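Local coordinates for protein HI1317 (Haemophilus influenzae, PDB 1JOV) that probably catalyses the interconversion of the alpha and beta anomers of D-glucose 6-phosphate, at residues A[77-82]-A[88-93]; A[73-78]-A[123-128]; A[249-254]-A[260-265]. All blocks are in the same frame, centred on the assembly; numbering follows the deposited sequence.

Interaction 1 of 3, residues A[77-82]-A[88-93]; sequences YPWFGG and HGTARI. With SO4 (sulfate ion), chain B.
The loop between strands 75-76 and 97-104 of this galactose mutarotase-like beta-sandwich doubles back on itself, and residues 77-82 meet residues 88-93 there. It borders the predicted active site: Phe80 lies close to Glu248, and the ring of His88 meets that of His150. Backbone bonds hold the two arms together. Tyr77 N donates to His88 O at 3.1 Å. Tyr77 O takes the N-H of Ala91 almost straight, at 170°, and a weak second bond from Thr90 N. Farther along, His88 N donates to Gly81 O at 2.9 Å. Side chains pack on this backbone frame. The indole of Trp79 lies flat over the Gly89 backbone, with Gly89 CA 3.5 Å from the centroid of the Trp79 six-membered ring in a CH-pi contact. Trp79 CG sits between its backbone N and carbonyl carbon (chi1 62°), which folds the ring back over Gly89. Its far corner, CH2, touches the CG2 methyl of Thr90. Thr90 OG1 bonds to Arg94. The His88 ring turns its edge to the face of Phe80, a T-shaped pair with planes 64° apart, and its CE1 comes nearest. Gly81 CA packs over one face of the same imidazole. Ala91 CB rests against Tyr77 CB and the edge of the tyrosine ring. Arg92 carries its extended chain beside His88, whose CB lies over a guanidinium face. The tip meets a sulfate, probably from the crystallisation liquor, which Arg70 also binds. This is consistent with a site for the phosphate of the substrate. The grip is two-pronged and edge-on: Arg92 NH1 donates to sulfate O1 at 2.9 Å and Arg92 NH2 to sulfate O4 at 3.0 Å.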
loop_
_atom_site.group_PDB
_atom_site.type_symbol
_atom_site.label_atom_id
_atom_site.label_comp_id
_atom_site.label_asym_id
_atom_site.label_seq_id
_atom_site.Cartn_x
_atom_site.Cartn_y
_atom_site.Cartn_z
ATOM N N TYR A 77 11.231 1.979 -0.469
ATOM C CA TYR A 77 12.223 2.042 -1.531
ATOM C C TYR A 77 13.254 3.083 -1.154
ATOM O O TYR A 77 12.816 4.123 -0.646
ATOM C CB TYR A 77 11.483 2.489 -2.822
ATOM C CG TYR A 77 12.391 2.785 -3.955
ATOM C CD1 TYR A 77 12.872 1.763 -4.804
ATOM C CD2 TYR A 77 12.753 4.092 -4.247
ATOM C CE1 TYR A 77 13.661 2.100 -5.898
ATOM C CE2 TYR A 77 13.541 4.408 -5.279
ATOM C CZ TYR A 77 14.029 3.393 -6.166
ATOM O OH TYR A 77 14.857 3.706 -7.249
ATOM N N PRO A 78 14.541 2.848 -1.411
ATOM C CA PRO A 78 15.124 1.671 -2.105
ATOM C C PRO A 78 15.651 0.570 -1.200
ATOM O O PRO A 78 16.432 -0.282 -1.650
ATOM C CB PRO A 78 16.285 2.311 -2.896
ATOM C CG PRO A 78 16.851 3.417 -1.890
ATOM C CD PRO A 78 15.559 3.897 -1.212
ATOM N N TRP A 79 15.297 0.617 0.070
ATOM C CA TRP A 79 15.626 -0.457 0.991
ATOM C C TRP A 79 14.345 -0.759 1.756
ATOM O O TRP A 79 13.482 0.115 1.883
ATOM C CB TRP A 79 16.781 -0.150 2.009
ATOM C CG TRP A 79 16.587 0.978 3.006
ATOM C CD1 TRP A 79 16.110 0.914 4.324
ATOM C CD2 TRP A 79 17.003 2.317 2.791
ATOM N NE1 TRP A 79 16.184 2.170 4.879
ATOM C CE2 TRP A 79 16.737 3.039 3.966
ATOM C CE3 TRP A 79 17.599 3.002 1.701
ATOM C CZ2 TRP A 79 17.020 4.403 4.069
ATOM C CZ3 TRP A 79 17.829 4.344 1.812
ATOM C CH2 TRP A 79 17.563 5.029 2.990
ATOM N N PHE A 80 14.287 -1.973 2.327
ATOM C CA PHE A 80 13.139 -2.483 3.034
ATOM C C PHE A 80 13.429 -2.612 4.511
ATOM O O PHE A 80 14.478 -3.155 4.892
ATOM C CB PHE A 80 12.724 -3.864 2.494
ATOM C CG PHE A 80 11.483 -4.419 3.143
ATOM C CD1 PHE A 80 10.231 -3.934 2.781
ATOM C CD2 PHE A 80 11.521 -5.440 4.113
ATOM C CE1 PHE A 80 9.045 -4.376 3.408
ATOM C CE2 PHE A 80 10.343 -5.917 4.698
ATOM C CZ PHE A 80 9.110 -5.383 4.326
ATOM N N GLY A 81 12.497 -2.085 5.310
ATOM C CA GLY A 81 12.577 -2.215 6.767
ATOM C C GLY A 81 13.695 -1.431 7.390
ATOM O O GLY A 81 14.155 -0.440 6.847
ATOM N N GLY A 82 14.136 -1.898 8.558
ATOM C CA GLY A 82 15.141 -1.146 9.290
ATOM C C GLY A 82 16.553 -1.582 8.933
ATOM O O GLY A 82 17.447 -1.495 9.766
ATOM N N HIS A 88 12.543 1.711 5.756
ATOM C CA HIS A 88 11.784 1.684 4.485
ATOM C C HIS A 88 12.173 2.693 3.463
ATOM O O HIS A 88 11.416 2.900 2.484
ATOM C CB HIS A 88 10.285 1.738 4.750
ATOM C CG HIS A 88 9.775 0.494 5.349
ATOM N ND1 HIS A 88 10.028 -0.770 4.849
ATOM C CD2 HIS A 88 9.001 0.318 6.444
ATOM C CE1 HIS A 88 9.427 -1.665 5.618
ATOM N NE2 HIS A 88 8.810 -1.018 6.602
ATOM N N GLY A 89 13.328 3.346 3.632
ATOM C CA GLY A 89 13.817 4.220 2.579
ATOM C C GLY A 89 13.171 5.604 2.539
ATOM O O GLY A 89 12.544 6.004 3.514
ATOM N N THR A 90 13.370 6.344 1.429
ATOM C CA THR A 90 12.990 7.747 1.416
ATOM C C THR A 90 11.806 8.023 0.530
ATOM O O THR A 90 11.226 9.109 0.554
ATOM C CB THR A 90 14.190 8.602 0.904
ATOM O OG1 THR A 90 14.591 8.120 -0.392
ATOM C CG2 THR A 90 15.513 8.388 1.767
ATOM N N ALA A 91 11.435 7.059 -0.275
ATOM C CA ALA A 91 10.332 7.303 -1.158
ATOM C C ALA A 91 9.041 7.801 -0.458
ATOM O O ALA A 91 8.345 8.658 -0.984
ATOM C CB ALA A 91 10.011 6.033 -1.944
ATOM N N ARG A 92 8.755 7.259 0.709
ATOM C CA ARG A 92 7.451 7.483 1.284
ATOM C C ARG A 92 7.383 8.824 2.088
ATOM O O ARG A 92 6.305 9.203 2.550
ATOM C CB ARG A 92 7.129 6.313 2.202
ATOM C CG ARG A 92 8.019 6.219 3.482
ATOM C CD ARG A 92 7.580 5.051 4.299
ATOM N NE ARG A 92 8.452 4.917 5.493
ATOM C CZ ARG A 92 8.124 4.316 6.639
ATOM N NH1 ARG A 92 6.966 3.747 6.813
ATOM N NH2 ARG A 92 9.072 4.245 7.622
ATOM N N ILE A 93 8.551 9.428 2.224
ATOM C CA ILE A 93 8.702 10.742 2.866
ATOM C C ILE A 93 9.081 11.921 1.994
ATOM O O ILE A 93 9.437 12.990 2.516
ATOM C CB ILE A 93 9.662 10.624 4.046
ATOM C CG1 ILE A 93 10.995 10.099 3.638
ATOM C CG2 ILE A 93 8.953 9.832 5.057
ATOM C CD1 ILE A 93 12.170 10.281 4.794
HETATM S S SO4 B . 7.374 2.399 10.369
HETATM O O1 SO4 B . 6.312 2.612 9.403
HETATM O O2 SO4 B . 8.030 1.195 9.960
HETATM O O3 SO4 B . 6.858 2.269 11.750
HETATM O O4 SO4 B . 8.230 3.554 10.398
#

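Interaction 2 of 3, residues A[73-78]-A[123-128]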
loop_
_atom_site.group_PDB
_atom_site.type_symbol
_atom_site.label_atom_id
_atom_site.label_comp_id
_atom_site.label_asym_id
_atom_site.label_seq_id
_atom_site.Cartn_x
_atom_site.Cartn_y
_atom_site.Cartn_z
ATOM N N VAL A 73 -1.015 2.649 0.909
ATOM C CA VAL A 73 -0.003 1.800 0.286
ATOM C C VAL A 73 1.302 2.536 0.216
ATOM O O VAL A 73 1.701 3.109 -0.744
ATOM C CB VAL A 73 -0.452 1.420 -1.173
ATOM C CG1 VAL A 73 0.556 0.429 -1.719
ATOM C CG2 VAL A 73 -1.833 0.858 -1.123
ATOM N N PRO A 74 2.036 2.597 1.324
ATOM C CA PRO A 74 3.336 3.261 1.361
ATOM C C PRO A 74 4.272 2.509 0.396
ATOM O O PRO A 74 4.216 1.266 0.273
ATOM C CB PRO A 74 3.908 3.001 2.784
ATOM C CG PRO A 74 2.669 2.568 3.598
ATOM C CD PRO A 74 1.620 1.904 2.571
ATOM N N ILE A 75 5.112 3.255 -0.231
ATOM C CA ILE A 75 6.139 2.730 -1.135
ATOM C C ILE A 75 7.452 2.614 -0.386
ATOM O O ILE A 75 7.957 3.690 0.035
ATOM C CB ILE A 75 6.296 3.743 -2.331
ATOM C CG1 ILE A 75 4.981 4.056 -3.129
ATOM C CG2 ILE A 75 7.437 3.325 -3.307
ATOM C CD1 ILE A 75 4.473 2.810 -3.731
ATOM N N CYS A 76 7.872 1.392 -0.069
ATOM C CA CYS A 76 9.185 1.233 0.605
ATOM C C CYS A 76 10.256 1.107 -0.462
ATOM O O CYS A 76 10.136 0.190 -1.293
ATOM C CB CYS A 76 9.114 -0.027 1.462
ATOM S SG CYS A 76 7.659 -0.038 2.540
ATOM N N TYR A 77 11.231 1.979 -0.469
ATOM C CA TYR A 77 12.223 2.042 -1.531
ATOM C C TYR A 77 13.254 3.083 -1.154
ATOM O O TYR A 77 12.816 4.123 -0.646
ATOM C CB TYR A 77 11.483 2.489 -2.822
ATOM C CG TYR A 77 12.391 2.785 -3.955
ATOM C CD1 TYR A 77 12.872 1.763 -4.804
ATOM C CD2 TYR A 77 12.753 4.092 -4.247
ATOM C CE1 TYR A 77 13.661 2.100 -5.898
ATOM C CE2 TYR A 77 13.541 4.408 -5.279
ATOM C CZ TYR A 77 14.029 3.393 -6.166
ATOM O OH TYR A 77 14.857 3.706 -7.249
ATOM N N PRO A 78 14.541 2.848 -1.411
ATOM C CA PRO A 78 15.124 1.671 -2.105
ATOM C C PRO A 78 15.651 0.570 -1.200
ATOM O O PRO A 78 16.432 -0.282 -1.650
ATOM C CB PRO A 78 16.285 2.311 -2.896
ATOM C CG PRO A 78 16.851 3.417 -1.890
ATOM C CD PRO A 78 15.559 3.897 -1.212
ATOM N N ALA A 123 11.885 7.230 -9.958
ATOM C CA ALA A 123 10.884 6.145 -9.846
ATOM C C ALA A 123 9.559 6.680 -10.368
ATOM O O ALA A 123 9.313 7.902 -10.497
ATOM C CB ALA A 123 10.747 5.628 -8.372
ATOM N N LYS A 124 8.691 5.743 -10.653
ATOM C CA LYS A 124 7.370 6.081 -11.150
ATOM C C LYS A 124 6.300 5.268 -10.396
ATOM O O LYS A 124 6.597 4.161 -9.957
ATOM C CB LYS A 124 7.315 5.826 -12.654
ATOM C CG LYS A 124 6.015 6.230 -13.349
ATOM C CD LYS A 124 6.185 6.258 -14.851
ATOM C CE LYS A 124 6.557 4.892 -15.416
ATOM N NZ LYS A 124 6.490 4.864 -16.900
ATOM N N VAL A 125 5.099 5.748 -10.253
ATOM C CA VAL A 125 4.000 4.903 -9.760
ATOM C C VAL A 125 2.820 5.157 -10.658
ATOM O O VAL A 125 2.471 6.312 -10.937
ATOM C CB VAL A 125 3.582 5.216 -8.304
ATOM C CG1 VAL A 125 2.239 4.589 -7.995
ATOM C CG2 VAL A 125 4.642 4.723 -7.322
ATOM N N SER A 126 2.184 4.072 -11.115
ATOM C CA SER A 126 0.936 4.282 -11.824
ATOM C C SER A 126 -0.189 3.628 -11.040
ATOM O O SER A 126 -0.030 2.603 -10.412
ATOM C CB SER A 126 0.894 3.613 -13.246
ATOM O OG SER A 126 1.089 2.213 -13.159
ATOM N N MET A 127 -1.380 4.184 -11.168
ATOM C CA MET A 127 -2.536 3.617 -10.516
ATOM C C MET A 127 -3.690 3.607 -11.518
ATOM O O MET A 127 -3.950 4.631 -12.093
ATOM C CB MET A 127 -2.970 4.458 -9.297
ATOM C CG MET A 127 -1.796 4.589 -8.271
ATOM S SD MET A 127 -2.387 5.635 -6.873
ATOM C CE MET A 127 -0.821 5.803 -5.968
ATOM N N VAL A 128 -4.321 2.456 -11.740
ATOM C CA VAL A 128 -5.397 2.313 -12.683
ATOM C C VAL A 128 -6.637 1.854 -11.892
ATOM O O VAL A 128 -6.626 0.805 -11.266
ATOM C CB VAL A 128 -5.075 1.295 -13.821
ATOM C CG1 VAL A 128 -6.221 1.246 -14.828
ATOM C CG2 VAL A 128 -3.766 1.647 -14.506
#
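Apolar contacts alone join residues 73-78 to strand 123-128, and no hydrogen bond crosses between them. Ile75 and Val125 meet tip to tip, with Ile75 CD1 4.1 Å from Val125 CG2. Ile75 CG1 stands anti to the carbonyl carbon (chi1 -56°), and the bend at chi2 then carries CD1 to the valine methyl. Val125 offers the methyl that lies beside its own backbone N. The second contact is aromatic to methyl. Tyr77 CE2 lies 4.3 Å from Ala123 CB, and the methyl approaches the ring obliquely. The polar end of Tyr77 is held separately: its OH is hydrogen-bonded to His139 ND1, which ties down the end of the ring. Phe137 of strand 133-139 adjoins all this, touching Ile75, Ala123 and the Tyr77 ring. The backbones stay well apart, with Ile75 CA and Val125 CA 9.1 Å from each other. Such spacing suits side chains packing between layers, not pairing within one sheet. Strand 75-76 edges one antiparallel sheet, while strand 121-129 lies inside another. The four touching residues are buried, and their facing side chains form part of the core between two sheets, as in a beta-sandwich of the galactose mutarotase-like fold.

Interaction 3 of 3, residues A[249-254]-A[260-265]; sequences TARIHH and ESLSVE
Arg251 and Glu260 close a corner of the beta-sandwich, where the chain leaves strand 244-251 of one sheet and enters strand 261-268 of another. The two short strand segments run nearly antiparallel, at 166°, with axes 7.3 Å apart, and no hydrogen bond joins them directly. Arg251 CB points to the second strand. Its CG packs on Leu262 CD1 at 3.8 Å, and the arginine and leucine side chains run alongside each other, head to tail. The arginine then bends at chi2 and chi3, both near -80°, curling the guanidinium back toward the turn. There NE donates to His254 O at 2.9 Å, and the carbonyl oxygen lies in the guanidinium plane. NH1 goes to Asn219 O. NH2 goes to Leu255 O and also reaches Glu260. One corner of the His254 imidazole, CD2, sits over the rim of one guanidinium face. With a partner at each nitrogen, the group has little freedom to rotate. Thr249 and Leu262 continue the packing inward, with Leu262 CD1 against Thr249 O. Thr249 CG2 faces Ser263 O, and Thr249 OG1, bonded to His217, rests on Val264 CB. The carboxylate of Glu260 stands 77° from the guanidinium plane. A water bridges its OE2 to His254 NE2. Glu260 OE1 accepts a hydrogen bond from Glu257 N and forms a salt bridge with Arg251 NH2 at 3.1 Å.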
loop_
_atom_site.group_PDB
_atom_site.type_symbol
_atom_site.label_atom_id
_atom_site.label_comp_id
_atom_site.label_asym_id
_atom_site.label_seq_id
_atom_site.Cartn_x
_atom_site.Cartn_y
_atom_site.Cartn_z
ATOM N N THR A 249 3.265 -6.533 -1.189
ATOM C CA THR A 249 3.840 -6.999 -2.469
ATOM C C THR A 249 5.327 -6.623 -2.434
ATOM O O THR A 249 5.614 -5.416 -2.346
ATOM C CB THR A 249 3.175 -6.293 -3.618
ATOM O OG1 THR A 249 1.743 -6.427 -3.523
ATOM C CG2 THR A 249 3.646 -6.886 -4.937
ATOM N N ALA A 250 6.288 -7.549 -2.486
ATOM C CA ALA A 250 7.639 -7.123 -2.201
ATOM C C ALA A 250 8.771 -7.757 -3.028
ATOM O O ALA A 250 8.602 -8.828 -3.550
ATOM C CB ALA A 250 8.007 -7.399 -0.765
ATOM N N ARG A 251 9.872 -7.040 -3.133
ATOM C CA ARG A 251 11.092 -7.461 -3.819
ATOM C C ARG A 251 12.140 -7.183 -2.758
ATOM O O ARG A 251 12.729 -6.077 -2.707
ATOM C CB ARG A 251 11.299 -6.720 -5.141
ATOM C CG ARG A 251 10.377 -7.251 -6.271
ATOM C CD ARG A 251 10.995 -8.587 -6.879
ATOM N NE ARG A 251 12.125 -8.298 -7.764
ATOM C CZ ARG A 251 12.003 -8.039 -9.025
ATOM N NH1 ARG A 251 10.869 -7.995 -9.521
ATOM N NH2 ARG A 251 13.067 -7.767 -9.794
ATOM N N ILE A 252 12.374 -8.182 -1.911
ATOM C CA ILE A 252 13.285 -8.017 -0.796
ATOM C C ILE A 252 14.631 -8.722 -1.054
ATOM O O ILE A 252 15.719 -8.130 -0.814
ATOM C CB ILE A 252 12.625 -8.559 0.527
ATOM C CG1 ILE A 252 11.440 -7.684 0.986
ATOM C CG2 ILE A 252 13.595 -8.643 1.625
ATOM C CD1 ILE A 252 10.517 -8.339 1.996
ATOM N N HIS A 253 14.517 -10.005 -1.450
ATOM C CA HIS A 253 15.753 -10.789 -1.705
ATOM C C HIS A 253 16.057 -10.878 -3.215
ATOM O O HIS A 253 17.212 -11.169 -3.564
ATOM C CB HIS A 253 15.612 -12.204 -1.113
ATOM C CG HIS A 253 15.362 -12.219 0.354
ATOM N ND1 HIS A 253 16.176 -11.528 1.225
ATOM C CD2 HIS A 253 14.356 -12.729 1.089
ATOM C CE1 HIS A 253 15.707 -11.663 2.450
ATOM N NE2 HIS A 253 14.614 -12.400 2.402
ATOM N N HIS A 254 15.086 -10.626 -4.062
ATOM C CA HIS A 254 15.302 -10.549 -5.493
ATOM C C HIS A 254 15.265 -9.059 -5.748
ATOM O O HIS A 254 14.213 -8.450 -5.692
ATOM C CB HIS A 254 14.262 -11.323 -6.287
ATOM C CG HIS A 254 14.544 -11.300 -7.816
ATOM N ND1 HIS A 254 15.828 -11.372 -8.329
ATOM C CD2 HIS A 254 13.715 -11.188 -8.876
ATOM C CE1 HIS A 254 15.772 -11.296 -9.639
ATOM N NE2 HIS A 254 14.513 -11.175 -10.005
ATOM N N GLU A 260 12.711 -2.220 -14.019
ATOM C CA GLU A 260 11.873 -3.306 -13.575
ATOM C C GLU A 260 10.747 -2.806 -12.680
ATOM O O GLU A 260 10.911 -1.817 -11.979
ATOM C CB GLU A 260 12.655 -4.368 -12.870
ATOM C CG GLU A 260 13.735 -5.034 -13.785
ATOM C CD GLU A 260 14.383 -6.244 -13.147
ATOM O OE1 GLU A 260 14.658 -6.244 -11.937
ATOM O OE2 GLU A 260 14.592 -7.243 -13.824
ATOM N N SER A 261 9.589 -3.372 -12.788
ATOM C CA SER A 261 8.507 -2.969 -11.933
ATOM C C SER A 261 7.961 -4.063 -11.043
ATOM O O SER A 261 8.291 -5.273 -11.235
ATOM C CB SER A 261 7.394 -2.417 -12.803
ATOM O OG SER A 261 7.008 -3.462 -13.641
ATOM N N LEU A 262 7.111 -3.697 -10.088
ATOM C CA LEU A 262 6.417 -4.670 -9.315
ATOM C C LEU A 262 5.043 -4.054 -9.118
ATOM O O LEU A 262 4.907 -2.836 -9.001
ATOM C CB LEU A 262 7.163 -5.044 -8.038
ATOM C CG LEU A 262 6.958 -4.173 -6.784
ATOM C CD1 LEU A 262 7.478 -4.886 -5.547
ATOM C CD2 LEU A 262 7.656 -2.823 -6.946
ATOM N N SER A 263 4.004 -4.889 -9.103
ATOM C CA SER A 263 2.703 -4.322 -8.932
ATOM C C SER A 263 1.742 -5.244 -8.249
ATOM O O SER A 263 2.048 -6.414 -8.016
ATOM C CB SER A 263 2.119 -3.949 -10.288
ATOM O OG SER A 263 1.890 -5.100 -11.083
ATOM N N VAL A 264 0.564 -4.703 -7.944
ATOM C CA VAL A 264 -0.529 -5.464 -7.334
ATOM C C VAL A 264 -1.849 -4.977 -7.903
ATOM O O VAL A 264 -2.069 -3.781 -8.155
ATOM C CB VAL A 264 -0.527 -5.376 -5.789
ATOM C CG1 VAL A 264 -0.796 -3.953 -5.337
ATOM C CG2 VAL A 264 -1.541 -6.352 -5.191
ATOM N N GLU A 265 -2.683 -5.934 -8.095
ATOM C CA GLU A 265 -4.041 -5.668 -8.541
ATOM C C GLU A 265 -4.986 -6.106 -7.411
ATOM O O GLU A 265 -5.015 -7.269 -7.005
ATOM C CB GLU A 265 -4.385 -6.480 -9.834
ATOM C CG GLU A 265 -5.766 -6.205 -10.371
ATOM C CD GLU A 265 -6.185 -7.150 -11.543
ATOM O OE1 GLU A 265 -5.810 -6.847 -12.698
ATOM O OE2 GLU A 265 -6.895 -8.161 -11.279
HETATM O O HOH W 1 14.226 -9.917 -12.513
#

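Interactions 1 and 2 start from the same piece of chain and share Tyr77 and Pro78; interaction 3 comes near the C-terminus. The centres of interactions 1 and 2 are about 11 Å apart, those of 2 and 3 about 10 Å, and those of 1 and 3 about 14 Å. Interactions 2 and 3 both span the sheet of strands 75-76 and 244-251 and the sheet of strands 121-129 and 261-268. They do not touch each other. Interaction 1 lies in the loop beside the predicted active site and touches interaction 3 where Phe80 packs on Ile252. The sheet-to-sheet core thus lies close to the probable sugar phosphate site.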